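Local coordinates for oxalate biosynthetic component 1 (Burkholderia thailandensis, PDB 5IKY), which is a bifunctional enzyme of quorum sensing-dependent oxalate production, combining a serine hydrolase activity with a lyase activity, at residues Leu306-Val310 with Met527-Asp531; Leu268-Pro272 with Arg696-Asp700. All blocks are in the same frame, centred on the assembly; numbering follows the deposited sequence.

Interaction 1 (Leu306-Val310 with Met527-Asp531)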
ATOM      1  N   LEU A 306      -3.909  12.997  14.894  1.00 52.42           N
ATOM      2  CA  LEU A 306      -4.439  11.664  15.146  1.00 46.41           C
ATOM      3  C   LEU A 306      -3.627  10.943  16.213  1.00 58.39           C
ATOM      4  O   LEU A 306      -2.407  11.094  16.297  1.00 60.14           O
ATOM      5  CB  LEU A 306      -4.461  10.845  13.854  1.00 49.56           C
ATOM      6  CG  LEU A 306      -5.339  11.408  12.735  1.00 53.18           C
ATOM      7  CD1 LEU A 306      -5.298  10.512  11.507  1.00 42.72           C
ATOM      8  CD2 LEU A 306      -6.763  11.579  13.227  1.00 37.29           C
ATOM      9  N   ALA A 307      -4.321  10.163  17.031  1.00 60.63           N
ATOM     10  CA  ALA A 307      -3.693   9.398  18.097  1.00 57.41           C
ATOM     11  C   ALA A 307      -3.490   7.960  17.648  1.00 35.37           C
ATOM     12  O   ALA A 307      -4.094   7.530  16.665  1.00 61.53           O
ATOM     13  CB  ALA A 307      -4.546   9.451  19.357  1.00 43.44           C
ATOM     14  N   PRO A 308      -2.620   7.214  18.347  1.00 47.34           N
ATOM     15  CA  PRO A 308      -2.574   5.777  18.066  1.00 35.70           C
ATOM     16  C   PRO A 308      -3.914   5.150  18.411  1.00 37.62           C
ATOM     17  O   PRO A 308      -4.608   5.640  19.298  1.00 50.23           O
ATOM     18  CB  PRO A 308      -1.453   5.262  18.976  1.00 35.42           C
ATOM     19  CG  PRO A 308      -1.237   6.343  19.993  1.00 46.61           C
ATOM     20  CD  PRO A 308      -1.591   7.626  19.317  1.00 41.68           C
ATOM     21  N   ASP A 309      -4.283   4.091  17.704  1.00 42.10           N
ATOM     22  CA  ASP A 309      -5.598   3.502  17.873  1.00 35.19           C
ATOM     23  C   ASP A 309      -5.630   2.546  19.055  1.00 45.05           C
ATOM     24  O   ASP A 309      -6.638   2.429  19.748  1.00 43.36           O
ATOM     25  CB  ASP A 309      -6.015   2.782  16.594  1.00 45.21           C
ATOM     26  CG  ASP A 309      -5.901   3.670  15.372  1.00 58.24           C
ATOM     27  OD1 ASP A 309      -6.845   4.449  15.119  1.00 55.26           O
ATOM     28  OD2 ASP A 309      -4.867   3.590  14.669  1.00 54.02           O
ATOM     29  N   VAL A 310      -4.517   1.862  19.286  1.00 40.57           N
ATOM     30  CA  VAL A 310      -4.463   0.824  20.303  1.00 36.73           C
ATOM     31  C   VAL A 310      -3.182   0.927  21.127  1.00 39.07           C
ATOM     32  O   VAL A 310      -2.131   1.285  20.601  1.00 43.82           O
ATOM     33  CB  VAL A 310      -4.563  -0.581  19.659  1.00 43.49           C
ATOM     34  CG1 VAL A 310      -4.436  -1.665  20.702  1.00 35.95           C
ATOM     35  CG2 VAL A 310      -5.879  -0.732  18.900  1.00 35.67           C
ATOM     36  N   MET A 527     -13.222   2.006  14.446  1.00 42.09           N
ATOM     37  CA  MET A 527     -12.069   2.904  14.463  1.00 47.00           C
ATOM     38  C   MET A 527     -11.855   3.601  13.127  1.00 47.12           C
ATOM     39  O   MET A 527     -10.715   3.851  12.732  1.00 50.81           O
ATOM     40  CB  MET A 527     -10.791   2.143  14.824  1.00 42.48           C
ATOM     41  CG  MET A 527     -10.779   1.503  16.193  1.00 48.55           C
ATOM     42  SD  MET A 527      -9.282   0.525  16.413  1.00 70.99           S
ATOM     43  CE  MET A 527      -9.464   0.019  18.119  1.00 66.39           C
ATOM     44  N   SER A 528     -12.941   3.906  12.427  1.00 46.29           N
ATOM     45  CA  SER A 528     -12.836   4.535  11.114  1.00 54.15           C
ATOM     46  C   SER A 528     -12.156   5.897  11.216  1.00 46.99           C
ATOM     47  O   SER A 528     -12.321   6.610  12.203  1.00 40.49           O
ATOM     48  CB  SER A 528     -14.217   4.675  10.474  1.00 49.31           C
ATOM     49  OG  SER A 528     -15.069   5.476  11.274  1.00 78.11           O
ATOM     50  N   ARG A 529     -11.374   6.237  10.197  1.00 42.45           N
ATOM     51  CA  ARG A 529     -10.674   7.517  10.145  1.00 36.59           C
ATOM     52  C   ARG A 529     -11.664   8.675  10.047  1.00 50.94           C
ATOM     53  O   ARG A 529     -12.775   8.499   9.545  1.00 42.94           O
ATOM     54  CB  ARG A 529      -9.707   7.540   8.958  1.00 46.43           C
ATOM     55  CG  ARG A 529      -8.433   6.740   9.170  1.00 41.80           C
ATOM     56  CD  ARG A 529      -7.711   7.198  10.417  1.00 39.19           C
ATOM     57  NE  ARG A 529      -6.343   6.694  10.482  1.00 42.36           N
ATOM     58  CZ  ARG A 529      -5.592   6.732  11.578  1.00 39.67           C
ATOM     59  NH1 ARG A 529      -6.087   7.233  12.703  1.00 38.50           N
ATOM     60  NH2 ARG A 529      -4.357   6.256  11.556  1.00 55.64           N
ATOM     61  N   PRO A 530     -11.269   9.864  10.535  1.00 54.09           N
ATOM     62  CA  PRO A 530     -12.146  11.043  10.521  1.00 43.80           C
ATOM     63  C   PRO A 530     -12.691  11.410   9.138  1.00 51.43           C
ATOM     64  O   PRO A 530     -13.873  11.741   9.030  1.00 60.03           O
ATOM     65  CB  PRO A 530     -11.237  12.155  11.052  1.00 37.28           C
ATOM     66  CG  PRO A 530     -10.256  11.445  11.922  1.00 43.79           C
ATOM     67  CD  PRO A 530     -10.007  10.123  11.252  1.00 36.64           C
ATOM     68  N   ASP A 531     -11.858  11.356   8.102  1.00 53.14           N
ATOM     69  CA  ASP A 531     -12.302  11.749   6.766  1.00 52.65           C
ATOM     70  C   ASP A 531     -13.287  10.729   6.189  1.00 49.36           C
ATOM     71  O   ASP A 531     -14.236  11.099   5.498  1.00 47.79           O
ATOM     72  CB  ASP A 531     -11.100  11.946   5.828  1.00 42.43           C
ATOM     73  CG  ASP A 531     -10.308  10.668   5.599  1.00 68.06           C
ATOM     74  OD1 ASP A 531     -10.269   9.813   6.508  1.00 65.57           O
ATOM     75  OD2 ASP A 531      -9.708  10.528   4.509  1.00 58.36           O
TER

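Interaction 2 (Leu268-Pro272 with Arg696-Asp700)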
ATOM      1  N   LEU A 268       1.370   7.933   9.528  1.00 45.82           N
ATOM      2  CA  LEU A 268       0.078   8.563   9.265  1.00 48.83           C
ATOM      3  C   LEU A 268       0.012   9.123   7.842  1.00 51.04           C
ATOM      4  O   LEU A 268      -1.050   9.136   7.221  1.00 58.89           O
ATOM      5  CB  LEU A 268      -0.194   9.677  10.276  1.00 48.00           C
ATOM      6  CG  LEU A 268      -0.491   9.280  11.723  1.00 53.10           C
ATOM      7  CD1 LEU A 268      -0.570  10.523  12.585  1.00 45.86           C
ATOM      8  CD2 LEU A 268      -1.777   8.477  11.824  1.00 36.03           C
ATOM      9  N   ASP A 269       1.154   9.585   7.335  1.00 47.96           N
ATOM     10  CA  ASP A 269       1.244  10.125   5.979  1.00 47.35           C
ATOM     11  C   ASP A 269       1.298   9.032   4.915  1.00 49.57           C
ATOM     12  O   ASP A 269       0.596   9.099   3.905  1.00 48.43           O
ATOM     13  CB  ASP A 269       2.475  11.022   5.837  1.00 55.43           C
ATOM     14  CG  ASP A 269       2.191  12.472   6.177  1.00 65.26           C
ATOM     15  OD1 ASP A 269       1.044  12.920   5.974  1.00 77.70           O
ATOM     16  OD2 ASP A 269       3.125  13.169   6.630  1.00 73.94           O
ATOM     17  N   LEU A 270       2.143   8.031   5.143  1.00 44.93           N
ATOM     18  CA  LEU A 270       2.393   6.987   4.154  1.00 52.51           C
ATOM     19  C   LEU A 270       1.403   5.827   4.256  1.00 64.48           C
ATOM     20  O   LEU A 270       1.126   5.151   3.263  1.00 61.68           O
ATOM     21  CB  LEU A 270       3.822   6.463   4.301  1.00 46.32           C
ATOM     22  CG  LEU A 270       4.955   7.443   3.985  1.00 52.89           C
ATOM     23  CD1 LEU A 270       6.304   6.833   4.325  1.00 39.33           C
ATOM     24  CD2 LEU A 270       4.913   7.834   2.523  1.00 39.99           C
ATOM     25  N   GLU A 271       0.885   5.593   5.457  1.00 48.31           N
ATOM     26  CA  GLU A 271      -0.035   4.483   5.697  1.00 45.12           C
ATOM     27  C   GLU A 271      -1.238   4.924   6.536  1.00 43.15           C
ATOM     28  O   GLU A 271      -1.386   4.492   7.677  1.00 48.41           O
ATOM     29  CB  GLU A 271       0.693   3.332   6.397  1.00 40.34           C
ATOM     30  CG  GLU A 271       1.968   2.866   5.698  1.00 47.85           C
ATOM     31  CD  GLU A 271       1.691   2.027   4.462  1.00 56.56           C
ATOM     32  OE1 GLU A 271       0.549   1.544   4.305  1.00 69.41           O
ATOM     33  OE2 GLU A 271       2.619   1.852   3.645  1.00 66.77           O
ATOM     34  N   PRO A 272      -2.109   5.771   5.960  1.00 56.74           N
ATOM     35  CA  PRO A 272      -3.200   6.438   6.687  1.00 40.36           C
ATOM     36  C   PRO A 272      -4.208   5.493   7.345  1.00 39.27           C
ATOM     37  O   PRO A 272      -4.777   5.843   8.380  1.00 47.72           O
ATOM     38  CB  PRO A 272      -3.896   7.266   5.596  1.00 44.33           C
ATOM     39  CG  PRO A 272      -2.898   7.393   4.500  1.00 53.98           C
ATOM     40  CD  PRO A 272      -2.108   6.126   4.529  1.00 37.91           C
ATOM     41  N   ARG A 696      -8.043   8.401  -2.278  1.00 56.54           N
ATOM     42  CA  ARG A 696      -6.957   9.352  -2.079  1.00 47.53           C
ATOM     43  C   ARG A 696      -5.597   8.728  -2.384  1.00 61.16           C
ATOM     44  O   ARG A 696      -5.443   7.507  -2.357  1.00 67.86           O
ATOM     45  CB  ARG A 696      -6.962   9.855  -0.634  1.00 57.48           C
ATOM     46  CG  ARG A 696      -7.555  11.224  -0.404  1.00 74.23           C
ATOM     47  CD  ARG A 696      -7.485  11.558   1.081  1.00 89.13           C
ATOM     48  NE  ARG A 696      -6.162  11.275   1.636  1.00 99.33           N
ATOM     49  CZ  ARG A 696      -5.946  10.606   2.766  1.00 85.41           C
ATOM     50  NH1 ARG A 696      -6.966  10.148   3.478  1.00 82.88           N
ATOM     51  NH2 ARG A 696      -4.705  10.397   3.188  1.00 72.56           N
ATOM     52  N   TYR A 697      -4.609   9.573  -2.664  1.00 55.96           N
ATOM     53  CA  TYR A 697      -3.218   9.140  -2.658  1.00 54.91           C
ATOM     54  C   TYR A 697      -2.672   9.273  -1.246  1.00 55.78           C
ATOM     55  O   TYR A 697      -3.149  10.100  -0.468  1.00 53.30           O
ATOM     56  CB  TYR A 697      -2.358   9.973  -3.613  1.00 42.98           C
ATOM     57  CG  TYR A 697      -2.502   9.636  -5.076  1.00 53.53           C
ATOM     58  CD1 TYR A 697      -2.064   8.416  -5.576  1.00 59.93           C
ATOM     59  CD2 TYR A 697      -3.048  10.552  -5.966  1.00 51.35           C
ATOM     60  CE1 TYR A 697      -2.188   8.110  -6.920  1.00 56.76           C
ATOM     61  CE2 TYR A 697      -3.174  10.256  -7.308  1.00 56.51           C
ATOM     62  CZ  TYR A 697      -2.745   9.037  -7.781  1.00 55.94           C
ATOM     63  OH  TYR A 697      -2.873   8.747  -9.120  1.00 71.86           O
ATOM     64  N   ASN A 698      -1.670   8.469  -0.911  1.00 47.84           N
ATOM     65  CA  ASN A 698      -0.905   8.718   0.300  1.00 57.86           C
ATOM     66  C   ASN A 698       0.097   9.837   0.012  1.00 57.66           C
ATOM     67  O   ASN A 698       0.165  10.331  -1.114  1.00 67.00           O
ATOM     68  CB  ASN A 698      -0.211   7.447   0.793  1.00 48.82           C
ATOM     69  CG  ASN A 698       0.730   6.855  -0.235  1.00 61.55           C
ATOM     70  OD1 ASN A 698       0.688   7.207  -1.414  1.00 67.20           O
ATOM     71  ND2 ASN A 698       1.577   5.935   0.208  1.00 48.30           N
ATOM     72  N   SER A 699       0.867  10.232   1.019  1.00 52.35           N
ATOM     73  CA  SER A 699       1.665  11.455   0.948  1.00 53.35           C
ATOM     74  C   SER A 699       2.653  11.526  -0.223  1.00 60.28           C
ATOM     75  O   SER A 699       2.886  12.606  -0.765  1.00 73.14           O
ATOM     76  CB  SER A 699       2.421  11.649   2.264  1.00 54.14           C
ATOM     77  OG  SER A 699       3.190  10.505   2.588  1.00 65.93           O
ATOM     78  N   ASP A 700       3.224  10.394  -0.622  1.00 53.18           N
ATOM     79  CA  ASP A 700       4.228  10.407  -1.686  1.00 54.68           C
ATOM     80  C   ASP A 700       3.817   9.592  -2.915  1.00 59.97           C
ATOM     81  O   ASP A 700       4.669   9.166  -3.701  1.00 67.14           O
ATOM     82  CB  ASP A 700       5.571   9.904  -1.149  1.00 48.14           C
ATOM     83  CG  ASP A 700       5.568   8.419  -0.868  1.00 61.08           C
ATOM     84  OD1 ASP A 700       4.474   7.845  -0.678  1.00 67.07           O
ATOM     85  OD2 ASP A 700       6.661   7.816  -0.835  1.00 75.19           O
TER

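Interaction 1 (Leu306-Val310 with Met527-Asp531)
Asp309 and Val310 pack against the side chain of Met527, and Leu306 covers the guanidinium of Arg529 and meets the ring of Pro530. The two segments run in opposite directions. Residues 306-310 lead into strand 310-313 of the parallel TIM-type barrel, which probably carries the lyase activity. Residues 527-531 enter helix 530-541, with Arg529 at its N-cap position.

The tight part is the layer of Leu306 on Arg529. Arg529 bends at chi2 (-56°) and brings its guanidinium in between Leu306 and the buried Asp309. Leu306 CD1 sits over one face, displaced toward the rim, and is 3.6 Å from Arg529 NH1. Arg529 NE and NH2 are hydrogen-bonded elsewhere, NE to Pro272 O.

Met527 forms a second apolar patch at the start of the strand. Beyond CG its chain is extended (chi2 and chi3 both 175°), which carries SD past Asp309 and CE on to Val310. Met527 SD is 4.0 Å from Asp309 CB. Met527 CE is 3.7 Å from Val310 CG2, and the two side chains cross at about a right angle.

The looser side is at Pro530, which is exposed. There Leu306 CD2 touches Pro530 CG at 3.7 Å, and little else joins the segments.

The charge pairing is long and undirected. Asp309 OD1 is 3.8 Å from Arg529 NH1, with the oxygen well out of the guanidinium plane, and the position of OD1 is somewhat doubtful. Arg522 is the stronger partner of Asp309, while Asp309 OD2 accepts from Leu276 N. The contact itself therefore seems to be held mainly by apolar packing and by charge attraction without a directed N-H, and the directed bonds of Asp309 and Arg529 go to neighbouring parts of the fold.

Interaction 2 (Leu268-Pro272 with Arg696-Asp700)
The backbones pass each other in reverse order, with Asp269 CA 5.2 Å from Ser699 CA and Leu270 CA 5.4 Å from Asn698 CA. Residues 268-270 end helix 257-270, which belongs to the beta-alpha-beta crossover between the parallel strands 223-226 and 275-278 of the TIM-type barrel. Residues 696-700 start with the short strand 696-697 and turn into a loop of the cap domain. Carbonyls at the end of the helix thus receive donors from this loop.

Ser699 N gives a hydrogen bond of 3.1 Å to Asp269 O, coming from above the carbonyl plane (43° out of it). The Ser699 side chain also lies against Asp269, with Ser699 OG 3.4 Å from Asp269 CB.

Leu270 turns one branch to the loop. Its CD2 is close to two oxygens, 3.2 Å from Ser699 OG and 3.2 Å from Asp700 OD1. Leu270 and Asp700 cross at about a right angle. The Asp700 carboxylate has its polar partner in Ser702.

Beyond the helix end, Pro272 CG meets Arg696 NH2 at 3.7 Å, with the ring and the arginine side chain at a slant. The charge of Arg696 is paired with Asp531.

Asn698 bridges the helix end and its own turn. Its CG lies between the backbone N and the carbonyl carbon (chi1 59°), which brings the amide to the helix end. OD1 accepts from Ser702 N and Asn703 N, which should fix the rotation of the amide. Asn698 ND2 donates to Leu270 O at 3.2 Å, nearly straight at 168°, along a lone pair and in the plane of both groups.

In the fold
From the N terminus the chain first reaches 268-272, at the end of helix 257-270, and then 306-310, which opens the barrel strand 310-313. It returns at 527-531, and interaction 1 closes a loop of 216 residues. Residues 696-700 come later, and interaction 2 closes a loop of 423 residues that encloses the first. The centres are 14 Å apart, and the two contacts touch. The ion pair of Asp531 and Arg696 joins them, and Leu268 packs on both Leu306 and Arg529. Together they tie the TIM-type barrel to the start of helix 530-541 and to the cap domain.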